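Local coordinates for protein L-amino acid deaminase (Proteus vulgaris, PDB 5HXW) that probably deaminates L-amino acids oxidatively with a bound FAD, as a membrane-associated flavoprotein of the FAD-dependent oxidoreductase family, at residues Ser243-Gln248 with Ser350-Phe355; Val224-Ala229 with Gln354-Thr359; Ser85-Asp90 with Arg121-Leu126. All blocks are in the same frame, centred on the assembly; numbering follows the deposited sequence.

Contact 1: residues Ser243-Gln248 with Ser350-Phe355; sequences SRLFMQ and SPFEQF. With FAD (flavin-adenine dinucleotide), chain G.
Helix 243-248, which follows strand 235-237 of the Rossmann-type sheet, meets the short helix 351-354 at the adenine end of the FAD pocket, where Phe246 and Phe352 both line the site. The ring of Phe352 lies under the exocyclic amino group of the adenine: N6A of FAD sits 3.2 Å above the ring plane, over its centre, and 3.3 Å from Phe352 CD2. The same ring drives its far edge into the other helix, where Phe352 CZ comes 3.5 Å from the backbone N of Phe246, close to the ring plane, and 3.7 Å from Phe246 CB. The two phenylalanine side chains cross at about a right angle, and Phe352 CZ lies at the edge of the Phe246 ring. Phe246 holds CG anti to its backbone N (chi1 -169°), turning the ring toward the cofactor; its CD1 lies 3.9 Å from FAD N6A, and the amino group is bordered by both aromatics. Leu245 fills the flank with one methyl: its CD2 packs 3.7 Å from Pro351 CB and 4.0 Å from Phe352 CE1. No hydrogen bond joins the two segments, and the four touching residues are buried. At the start of the short helix, Glu353 OE1 accepts from both N and OG of the N-cap residue Ser350, and Arg211 forms a salt bridge to the same carboxylate oxygen. Helix 243-248 leans through Phe246 and Met247 on Val237 of strand 235-237, and Phe246 also touches Ala210 of strand 210-216, while Trp344 packs against Pro351.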
loop_
_atom_site.group_PDB
_atom_site.type_symbol
_atom_site.label_atom_id
_atom_site.label_comp_id
_atom_site.label_asym_id
_atom_site.label_seq_id
_atom_site.Cartn_x
_atom_site.Cartn_y
_atom_site.Cartn_z
ATOM N N SER A 243 7.455 3.246 10.110
ATOM C CA SER A 243 7.779 1.993 10.805
ATOM C C SER A 243 9.264 1.834 11.155
ATOM O O SER A 243 9.592 1.359 12.249
ATOM C CB SER A 243 7.282 0.788 10.009
ATOM O OG SER A 243 5.868 0.775 9.934
ATOM N N ARG A 244 10.143 2.235 10.235
ATOM C CA ARG A 244 11.590 2.251 10.477
ATOM C C ARG A 244 11.952 3.105 11.699
ATOM O O ARG A 244 12.689 2.649 12.586
ATOM C CB ARG A 244 12.362 2.738 9.238
ATOM C CG ARG A 244 13.812 3.060 9.548
ATOM C CD ARG A 244 14.655 3.486 8.365
ATOM N NE ARG A 244 15.971 3.914 8.850
ATOM C CZ ARG A 244 16.994 3.104 9.135
ATOM N NH1 ARG A 244 16.895 1.787 8.981
ATOM N NH2 ARG A 244 18.132 3.621 9.579
ATOM N N LEU A 245 11.419 4.327 11.731
ATOM C CA LEU A 245 11.688 5.296 12.794
ATOM C C LEU A 245 11.207 4.814 14.170
ATOM O O LEU A 245 11.872 5.064 15.180
ATOM C CB LEU A 245 11.083 6.661 12.437
ATOM C CG LEU A 245 11.392 7.923 13.259
ATOM C CD1 LEU A 245 12.875 8.270 13.297
ATOM C CD2 LEU A 245 10.594 9.089 12.700
ATOM N N PHE A 246 10.069 4.115 14.195
ATOM C CA PHE A 246 9.545 3.503 15.421
ATOM C C PHE A 246 10.478 2.416 15.963
ATOM O O PHE A 246 10.729 2.361 17.167
ATOM C CB PHE A 246 8.127 2.951 15.195
ATOM C CG PHE A 246 7.423 2.546 16.464
ATOM C CD1 PHE A 246 6.733 3.489 17.227
ATOM C CD2 PHE A 246 7.453 1.218 16.902
ATOM C CE1 PHE A 246 6.093 3.116 18.406
ATOM C CE2 PHE A 246 6.816 0.840 18.081
ATOM C CZ PHE A 246 6.133 1.791 18.831
ATOM N N MET A 247 10.987 1.568 15.071
ATOM C CA MET A 247 11.879 0.466 15.455
ATOM C C MET A 247 13.323 0.923 15.709
ATOM O O MET A 247 14.093 0.215 16.374
ATOM C CB MET A 247 11.833 -0.663 14.420
ATOM C CG MET A 247 10.460 -1.296 14.198
ATOM S SD MET A 247 9.649 -1.949 15.673
ATOM C CE MET A 247 10.692 -3.353 16.077
ATOM N N GLN A 248 13.679 2.093 15.173
ATOM C CA GLN A 248 14.963 2.743 15.457
ATOM C C GLN A 248 15.138 3.072 16.935
ATOM O O GLN A 248 16.192 2.795 17.511
ATOM C CB GLN A 248 15.121 4.020 14.638
ATOM C CG GLN A 248 16.162 3.930 13.542
ATOM C CD GLN A 248 16.702 5.291 13.157
ATOM O OE1 GLN A 248 15.945 6.213 12.837
ATOM N NE2 GLN A 248 18.021 5.425 13.181
ATOM N N SER A 350 7.942 13.039 20.487
ATOM C CA SER A 350 8.528 12.149 19.480
ATOM C C SER A 350 8.444 12.776 18.085
ATOM O O SER A 350 7.648 13.699 17.886
ATOM C CB SER A 350 7.813 10.792 19.503
ATOM O OG SER A 350 6.446 10.920 19.158
ATOM N N PRO A 351 9.252 12.280 17.111
ATOM C CA PRO A 351 9.167 12.801 15.737
ATOM C C PRO A 351 7.804 12.576 15.076
ATOM O O PRO A 351 7.449 13.309 14.150
ATOM C CB PRO A 351 10.245 12.015 14.991
ATOM C CG PRO A 351 11.183 11.550 16.044
ATOM C CD PRO A 351 10.314 11.261 17.224
ATOM N N PHE A 352 7.058 11.579 15.561
ATOM C CA PHE A 352 5.686 11.305 15.115
ATOM C C PHE A 352 4.716 12.429 15.487
ATOM O O PHE A 352 3.637 12.538 14.901
ATOM C CB PHE A 352 5.176 9.977 15.689
ATOM C CG PHE A 352 6.129 8.828 15.528
ATOM C CD1 PHE A 352 6.440 8.323 14.261
ATOM C CD2 PHE A 352 6.711 8.235 16.647
ATOM C CE1 PHE A 352 7.322 7.258 14.119
ATOM C CE2 PHE A 352 7.584 7.165 16.509
ATOM C CZ PHE A 352 7.892 6.679 15.244
ATOM N N GLU A 353 5.098 13.237 16.477
ATOM C CA GLU A 353 4.351 14.433 16.868
ATOM C C GLU A 353 4.940 15.669 16.183
ATOM O O GLU A 353 4.202 16.560 15.748
ATOM C CB GLU A 353 4.369 14.611 18.390
ATOM C CG GLU A 353 3.761 13.459 19.179
ATOM C CD GLU A 353 4.292 13.379 20.600
ATOM O OE1 GLU A 353 5.069 12.443 20.884
ATOM O OE2 GLU A 353 3.945 14.252 21.427
ATOM N N GLN A 354 6.272 15.697 16.090
ATOM C CA GLN A 354 7.042 16.798 15.498
ATOM C C GLN A 354 6.811 16.936 13.987
ATOM O O GLN A 354 6.780 18.048 13.452
ATOM C CB GLN A 354 8.531 16.582 15.783
ATOM C CG GLN A 354 9.377 17.846 15.821
ATOM C CD GLN A 354 10.759 17.598 16.398
ATOM O OE1 GLN A 354 11.570 16.871 15.816
ATOM N NE2 GLN A 354 11.037 18.201 17.549
ATOM N N PHE A 355 6.661 15.793 13.320
ATOM C CA PHE A 355 6.414 15.728 11.887
ATOM C C PHE A 355 5.093 14.993 11.630
ATOM O O PHE A 355 4.994 14.203 10.686
ATOM C CB PHE A 355 7.579 15.012 11.177
ATOM C CG PHE A 355 8.895 15.746 11.245
ATOM C CD1 PHE A 355 9.238 16.689 10.271
ATOM C CD2 PHE A 355 9.810 15.478 12.270
ATOM C CE1 PHE A 355 10.456 17.361 10.331
ATOM C CE2 PHE A 355 11.027 16.149 12.330
ATOM C CZ PHE A 355 11.350 17.088 11.358
HETATM P PA FAD G . -0.393 3.666 5.806
HETATM O O1A FAD G . 0.434 4.903 5.566
HETATM O O2A FAD G . -1.672 3.499 5.043
HETATM O O5B FAD G . -0.727 3.569 7.371
HETATM C C5B FAD G . 0.258 3.853 8.354
HETATM C C4B FAD G . -0.390 4.700 9.430
HETATM O O4B FAD G . 0.349 4.592 10.643
HETATM C C3B FAD G . -0.408 6.171 9.051
HETATM O O3B FAD G . -1.774 6.593 9.057
HETATM C C2B FAD G . 0.407 6.861 10.135
HETATM O O2B FAD G . -0.151 8.115 10.527
HETATM C C1B FAD G . 0.360 5.867 11.279
HETATM N N9A FAD G . 1.510 5.937 12.211
HETATM C C8A FAD G . 2.816 5.887 11.881
HETATM N N7A FAD G . 3.603 5.960 12.980
HETATM C C5A FAD G . 2.788 6.061 14.044
HETATM C C6A FAD G . 2.962 6.174 15.511
HETATM N N6A FAD G . 4.203 6.192 16.042
HETATM N N1A FAD G . 1.849 6.249 16.287
HETATM C C2A FAD G . 0.607 6.222 15.757
HETATM N N3A FAD G . 0.375 6.123 14.429
HETATM C C4A FAD G . 1.404 6.037 13.539
HETATM N N1 FAD G . -1.274 -0.424 -3.501
HETATM C C2 FAD G . -2.002 -1.227 -4.316
HETATM O O2 FAD G . -2.316 -2.359 -3.894
HETATM N N3 FAD G . -2.380 -0.843 -5.553
HETATM C C4 FAD G . -2.067 0.366 -6.063
HETATM O O4 FAD G . -2.441 0.691 -7.215
HETATM C C4X FAD G . -1.272 1.309 -5.222
HETATM N N5 FAD G . -0.908 2.544 -5.645
HETATM C C5X FAD G . -0.172 3.380 -4.861
HETATM C C6 FAD G . 0.189 4.652 -5.320
HETATM C C7 FAD G . 0.931 5.519 -4.512
HETATM C C7M FAD G . 1.303 6.883 -5.041
HETATM C C8 FAD G . 1.341 5.074 -3.144
HETATM C C8M FAD G . 2.135 5.935 -2.201
HETATM C C9 FAD G . 0.982 3.814 -2.693
HETATM C C9A FAD G . 0.243 2.946 -3.491
HETATM N N10 FAD G . -0.136 1.662 -3.018
HETATM C C10 FAD G . -0.884 0.820 -3.873
HETATM C "C1'" FAD G . 0.295 1.196 -1.693
HETATM C "C2'" FAD G . -0.657 1.309 -0.525
HETATM O "O2'" FAD G . -1.126 2.654 -0.416
HETATM C "C3'" FAD G . 0.148 0.968 0.727
HETATM O "O3'" FAD G . 1.044 -0.144 0.504
HETATM C "C4'" FAD G . -0.747 0.692 1.932
HETATM O "O4'" FAD G . -1.609 1.813 2.206
HETATM C "C5'" FAD G . 0.128 0.415 3.142
HETATM O "O5'" FAD G . -0.682 0.497 4.302
HETATM P P FAD G . -0.039 0.853 5.721
HETATM O O1P FAD G . -1.166 0.775 6.711
HETATM O O2P FAD G . 1.174 -0.013 5.926
HETATM O O3P FAD G . 0.510 2.360 5.557
#

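Contact 2: residues Val224-Ala229 with Gln354-Thr359; sequences VTEKGA and QFRNMT
Glu226, reaching from a beta hairpin to Arg356 of the loop 354-359, makes the single bridge of this surface contact. Along 224-229 the chain comes up strand 219-225, where Val224 lies beside Glu214 of the adjoining strand, and enters a type I turn from Thr225 to Gly228. Thr225 closes this turn: its N and its OG1 reach Gly228 O from opposite faces of the carbonyl plane, OG1 at 2.7 Å, and Gly228 N returns a bond to Thr225 O. Glu226, at the first corner, has CG turned in over its own backbone, flanked by N and the carbonyl carbon (chi1 62°), then runs out straight toward the loop. Its carboxylate meets one nitrogen of Arg356 with both oxygens: Glu226 OE2 lies 2.8 Å from Arg356 NH2 in a salt bridge, while the hydrogen bond from Arg356 NH2 to Glu226 OE1, 2.9 Å, is weak. Carboxylate and guanidinium lie almost in one plane, 22° apart, and Glu226 CD stands at the guanidinium edge. Glu226 OE1 has a stronger partner in the backbone N of Ala209, which, from the loop before strand 210-216, gives the carboxylate a second hold. Past Lys227, Gly228 leads on into the next strand. The hairpin forms two strands of a three-stranded antiparallel sheet with strand 210-216, whereas Arg356 follows helix 351-354, its carbonyl O accepting from NZ of the FAD-binding Lys68.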
loop_
_atom_site.group_PDB
_atom_site.type_symbol
_atom_site.label_atom_id
_atom_site.label_comp_id
_atom_site.label_asym_id
_atom_site.label_seq_id
_atom_site.Cartn_x
_atom_site.Cartn_y
_atom_site.Cartn_z
ATOM N N VAL A 224 3.518 3.351 25.089
ATOM C CA VAL A 224 3.421 4.738 25.548
ATOM C C VAL A 224 2.994 5.645 24.400
ATOM O O VAL A 224 3.663 5.717 23.361
ATOM C CB VAL A 224 4.725 5.246 26.228
ATOM C CG1 VAL A 224 4.534 6.648 26.796
ATOM C CG2 VAL A 224 5.155 4.309 27.347
ATOM N N THR A 225 1.860 6.317 24.601
ATOM C CA THR A 225 1.333 7.301 23.653
ATOM C C THR A 225 1.350 8.698 24.281
ATOM O O THR A 225 1.593 8.841 25.483
ATOM C CB THR A 225 -0.106 6.956 23.170
ATOM O OG1 THR A 225 -1.058 7.244 24.201
ATOM C CG2 THR A 225 -0.236 5.489 22.732
ATOM N N GLU A 226 1.087 9.718 23.464
ATOM C CA GLU A 226 0.966 11.107 23.937
ATOM C C GLU A 226 -0.249 11.340 24.853
ATOM O O GLU A 226 -0.268 12.296 25.635
ATOM C CB GLU A 226 0.958 12.089 22.755
ATOM C CG GLU A 226 -0.197 11.913 21.779
ATOM C CD GLU A 226 -0.093 12.817 20.566
ATOM O OE1 GLU A 226 -0.276 12.313 19.437
ATOM O OE2 GLU A 226 0.170 14.029 20.733
ATOM N N LYS A 227 -1.253 10.469 24.737
ATOM C CA LYS A 227 -2.441 10.498 25.594
ATOM C C LYS A 227 -2.267 9.678 26.882
ATOM O O LYS A 227 -3.126 9.717 27.769
ATOM C CB LYS A 227 -3.675 10.021 24.814
ATOM C CG LYS A 227 -4.329 11.085 23.941
ATOM C CD LYS A 227 -5.525 10.510 23.197
ATOM C CE LYS A 227 -6.200 11.539 22.303
ATOM N NZ LYS A 227 -7.167 12.389 23.051
ATOM N N GLY A 228 -1.154 8.947 26.975
ATOM C CA GLY A 228 -0.864 8.079 28.119
ATOM C C GLY A 228 -0.422 6.681 27.723
ATOM O O GLY A 228 -0.134 6.420 26.552
ATOM N N ALA A 229 -0.374 5.781 28.703
ATOM C CA ALA A 229 0.089 4.409 28.481
ATOM C C ALA A 229 -1.047 3.388 28.463
ATOM O O ALA A 229 -2.006 3.491 29.238
ATOM C CB ALA A 229 1.135 4.027 29.520
ATOM N N GLN A 354 6.272 15.697 16.090
ATOM C CA GLN A 354 7.042 16.798 15.498
ATOM C C GLN A 354 6.811 16.936 13.987
ATOM O O GLN A 354 6.780 18.048 13.452
ATOM C CB GLN A 354 8.531 16.582 15.783
ATOM C CG GLN A 354 9.377 17.846 15.821
ATOM C CD GLN A 354 10.759 17.598 16.398
ATOM O OE1 GLN A 354 11.570 16.871 15.816
ATOM N NE2 GLN A 354 11.037 18.201 17.549
ATOM N N PHE A 355 6.661 15.793 13.320
ATOM C CA PHE A 355 6.414 15.728 11.887
ATOM C C PHE A 355 5.093 14.993 11.630
ATOM O O PHE A 355 4.994 14.203 10.686
ATOM C CB PHE A 355 7.579 15.012 11.177
ATOM C CG PHE A 355 8.895 15.746 11.245
ATOM C CD1 PHE A 355 9.238 16.689 10.271
ATOM C CD2 PHE A 355 9.810 15.478 12.270
ATOM C CE1 PHE A 355 10.456 17.361 10.331
ATOM C CE2 PHE A 355 11.027 16.149 12.330
ATOM C CZ PHE A 355 11.350 17.088 11.358
ATOM N N ARG A 356 4.085 15.273 12.463
ATOM C CA ARG A 356 2.802 14.547 12.460
ATOM C C ARG A 356 2.142 14.437 11.080
ATOM O O ARG A 356 1.810 13.337 10.636
ATOM C CB ARG A 356 1.825 15.145 13.488
ATOM C CG ARG A 356 0.480 14.436 13.564
ATOM C CD ARG A 356 -0.487 15.138 14.501
ATOM N NE ARG A 356 -0.349 14.670 15.881
ATOM C CZ ARG A 356 0.335 15.297 16.834
ATOM N NH1 ARG A 356 0.965 16.443 16.589
ATOM N NH2 ARG A 356 0.391 14.774 18.047
ATOM N N ASN A 357 1.975 15.575 10.415
ATOM C CA ASN A 357 1.303 15.637 9.123
ATOM C C ASN A 357 2.289 15.922 8.000
ATOM O O ASN A 357 3.016 16.919 8.037
ATOM C CB ASN A 357 0.171 16.675 9.157
ATOM C CG ASN A 357 -0.784 16.462 10.322
ATOM O OD1 ASN A 357 -1.271 15.357 10.550
ATOM N ND2 ASN A 357 -1.054 17.523 11.066
ATOM N N MET A 358 2.323 15.021 7.018
ATOM C CA MET A 358 3.183 15.162 5.840
ATOM C C MET A 358 2.667 16.312 4.983
ATOM O O MET A 358 1.452 16.487 4.837
ATOM C CB MET A 358 3.235 13.866 5.024
ATOM C CG MET A 358 3.649 12.628 5.813
ATOM S SD MET A 358 3.981 11.159 4.816
ATOM C CE MET A 358 2.397 10.865 4.026
ATOM N N THR A 359 3.595 17.097 4.442
ATOM C CA THR A 359 3.261 18.315 3.696
ATOM C C THR A 359 3.769 18.270 2.248
ATOM O O THR A 359 3.857 19.307 1.580
ATOM C CB THR A 359 3.785 19.590 4.410
ATOM O OG1 THR A 359 5.201 19.494 4.597
ATOM C CG2 THR A 359 3.106 19.798 5.765
#

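Contact 3: residues Ser85-Asp90 with Arg121-Leu126; sequences SYKMPD and RVEVPL
Residues 85-88 form a type II turn closed by a weak backbone bond from Met88 N to Ser85 O, facing the end of strand 117-123 in the large mixed sheet. Tyr86 and Lys87, the corners of the turn, extend over Arg121 and Glu123, which point to the same side of the strand. These two are tied by a salt bridge, Arg121 NH1 giving a 2.8 Å hydrogen bond to the anti lone pair of Glu123 OE1. With CG anti to the backbone N (chi1 -157°), the Tyr86 ring swings out toward the strand and lies against this pair, its CE2 3.3 Å from Glu123 OE1 and its CD2 3.6 Å from Arg121 NH1. The ring is inclined 54° to the guanidinium, whose edge faces CD2, and 46° to the carboxylate. The Lys87 chain runs out straight past CG and brings NZ to 3.9 Å from Glu123 OE2, a long salt bridge that enlarges the charged network; Asp130 of helix 128-143 is a second, weak partner. Val134 of that helix touches both Tyr86 and Lys87. At the far end of the ring, one water links the turn to the strand, 2.7 Å from Tyr86 OH and donating to Glu123 O at 2.9 Å.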
loop_
_atom_site.group_PDB
_atom_site.type_symbol
_atom_site.label_atom_id
_atom_site.label_comp_id
_atom_site.label_asym_id
_atom_site.label_seq_id
_atom_site.Cartn_x
_atom_site.Cartn_y
_atom_site.Cartn_z
ATOM N N SER A 85 -2.113 -9.043 -9.963
ATOM C CA SER A 85 -1.102 -10.077 -9.763
ATOM C C SER A 85 -0.056 -10.051 -10.880
ATOM O O SER A 85 0.902 -10.818 -10.844
ATOM C CB SER A 85 -1.759 -11.458 -9.668
ATOM O OG SER A 85 -2.400 -11.807 -10.884
ATOM N N TYR A 86 -0.248 -9.147 -11.845
ATOM C CA TYR A 86 0.555 -9.048 -13.073
ATOM C C TYR A 86 2.036 -8.788 -12.803
ATOM O O TYR A 86 2.382 -7.935 -11.977
ATOM C CB TYR A 86 -0.017 -7.944 -13.966
ATOM C CG TYR A 86 0.314 -8.058 -15.435
ATOM C CD1 TYR A 86 -0.361 -8.969 -16.261
ATOM C CD2 TYR A 86 1.283 -7.231 -16.013
ATOM C CE1 TYR A 86 -0.063 -9.065 -17.616
ATOM C CE2 TYR A 86 1.587 -7.317 -17.365
ATOM C CZ TYR A 86 0.914 -8.233 -18.163
ATOM O OH TYR A 86 1.220 -8.310 -19.500
ATOM N N LYS A 87 2.889 -9.548 -13.495
ATOM C CA LYS A 87 4.363 -9.462 -13.406
ATOM C C LYS A 87 4.983 -9.700 -12.009
ATOM O O LYS A 87 6.199 -9.542 -11.836
ATOM C CB LYS A 87 4.878 -8.141 -14.007
ATOM C CG LYS A 87 4.912 -8.094 -15.526
ATOM C CD LYS A 87 5.341 -6.711 -15.990
ATOM C CE LYS A 87 5.938 -6.742 -17.386
ATOM N NZ LYS A 87 6.754 -5.521 -17.641
ATOM N N MET A 88 4.155 -10.088 -11.032
ATOM C CA MET A 88 4.602 -10.308 -9.651
ATOM C C MET A 88 5.502 -11.540 -9.536
ATOM O O MET A 88 5.179 -12.588 -10.109
ATOM C CB MET A 88 3.414 -10.434 -8.681
ATOM C CG MET A 88 2.565 -9.179 -8.528
ATOM S SD MET A 88 3.416 -7.781 -7.776
ATOM C CE MET A 88 2.796 -6.452 -8.803
ATOM N N PRO A 89 6.634 -11.418 -8.799
ATOM C CA PRO A 89 7.544 -12.552 -8.579
ATOM C C PRO A 89 6.928 -13.641 -7.691
ATOM O O PRO A 89 5.871 -13.422 -7.085
ATOM C CB PRO A 89 8.748 -11.906 -7.884
ATOM C CG PRO A 89 8.193 -10.698 -7.211
ATOM C CD PRO A 89 7.136 -10.190 -8.147
ATOM N N ASP A 90 7.599 -14.794 -7.621
ATOM C CA ASP A 90 7.152 -15.952 -6.832
ATOM C C ASP A 90 6.959 -15.634 -5.343
ATOM O O ASP A 90 6.113 -16.244 -4.680
ATOM C CB ASP A 90 8.130 -17.123 -7.010
ATOM C CG ASP A 90 7.572 -18.452 -6.497
ATOM O OD1 ASP A 90 6.437 -18.829 -6.870
ATOM O OD2 ASP A 90 8.286 -19.132 -5.728
ATOM N N ARG A 121 -7.629 -5.652 -16.751
ATOM C CA ARG A 121 -6.489 -4.782 -17.035
ATOM C C ARG A 121 -5.740 -5.245 -18.275
ATOM O O ARG A 121 -5.400 -6.424 -18.390
ATOM C CB ARG A 121 -5.539 -4.748 -15.831
ATOM C CG ARG A 121 -4.348 -3.816 -15.967
ATOM C CD ARG A 121 -3.384 -4.049 -14.823
ATOM N NE ARG A 121 -2.361 -3.012 -14.723
ATOM C CZ ARG A 121 -1.100 -3.148 -15.127
ATOM N NH1 ARG A 121 -0.683 -4.285 -15.675
ATOM N NH2 ARG A 121 -0.250 -2.138 -14.983
ATOM N N VAL A 122 -5.489 -4.309 -19.190
ATOM C CA VAL A 122 -4.648 -4.565 -20.365
ATOM C C VAL A 122 -3.333 -3.795 -20.290
ATOM O O VAL A 122 -3.328 -2.573 -20.090
ATOM C CB VAL A 122 -5.364 -4.294 -21.721
ATOM C CG1 VAL A 122 -6.304 -5.435 -22.060
ATOM C CG2 VAL A 122 -6.110 -2.963 -21.732
ATOM N N GLU A 123 -2.227 -4.524 -20.421
ATOM C CA GLU A 123 -0.912 -3.909 -20.559
ATOM C C GLU A 123 -0.287 -4.278 -21.899
ATOM O O GLU A 123 0.025 -5.444 -22.150
ATOM C CB GLU A 123 0.019 -4.265 -19.389
ATOM C CG GLU A 123 1.332 -3.478 -19.395
ATOM C CD GLU A 123 2.202 -3.694 -18.166
ATOM O OE1 GLU A 123 1.670 -4.034 -17.089
ATOM O OE2 GLU A 123 3.431 -3.501 -18.273
ATOM N N VAL A 124 -0.132 -3.269 -22.755
ATOM C CA VAL A 124 0.599 -3.408 -24.011
ATOM C C VAL A 124 2.097 -3.348 -23.681
ATOM O O VAL A 124 2.544 -2.381 -23.058
ATOM C CB VAL A 124 0.206 -2.315 -25.041
ATOM C CG1 VAL A 124 1.065 -2.402 -26.297
ATOM C CG2 VAL A 124 -1.267 -2.422 -25.411
ATOM N N PRO A 125 2.868 -4.388 -24.080
ATOM C CA PRO A 125 4.318 -4.405 -23.839
ATOM C C PRO A 125 5.080 -3.326 -24.621
ATOM O O PRO A 125 4.581 -2.820 -25.633
ATOM C CB PRO A 125 4.738 -5.805 -24.302
ATOM C CG PRO A 125 3.680 -6.227 -25.263
ATOM C CD PRO A 125 2.412 -5.634 -24.728
ATOM N N LEU A 126 6.274 -2.985 -24.140
ATOM C CA LEU A 126 7.102 -1.937 -24.745
ATOM C C LEU A 126 7.833 -2.457 -25.984
ATOM O O LEU A 126 7.642 -1.934 -27.086
ATOM C CB LEU A 126 8.095 -1.360 -23.722
ATOM C CG LEU A 126 7.588 -0.933 -22.335
ATOM C CD1 LEU A 126 8.717 -0.962 -21.315
ATOM C CD2 LEU A 126 6.911 0.434 -22.355
HETATM O O HOH W 1 2.479 -6.470 -21.106
#

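How the contacts relate
Contacts 1 and 2 are neighbours, with centres 8 Å apart, and both use the chain around 354-355: the short helix of contact 1 leads directly into the loop of contact 2. They touch where Glu353 OE2 and Glu226 OE2 lie 3.8 Å apart, two like charges whose repulsion is probably eased by their arginine partners, Arg211 for Glu353 and Arg356 for Glu226. Contact 1 touches the adenine of FAD; the nearest atoms of the Arg356 side chain and FAD are about 7 Å apart. Contact 3 lies across the chain's centre, about 35 Å from contact 1 and 39 Å from contact 2 between centres, its Arg121 side chain about 8 Å from FAD between nearest atoms.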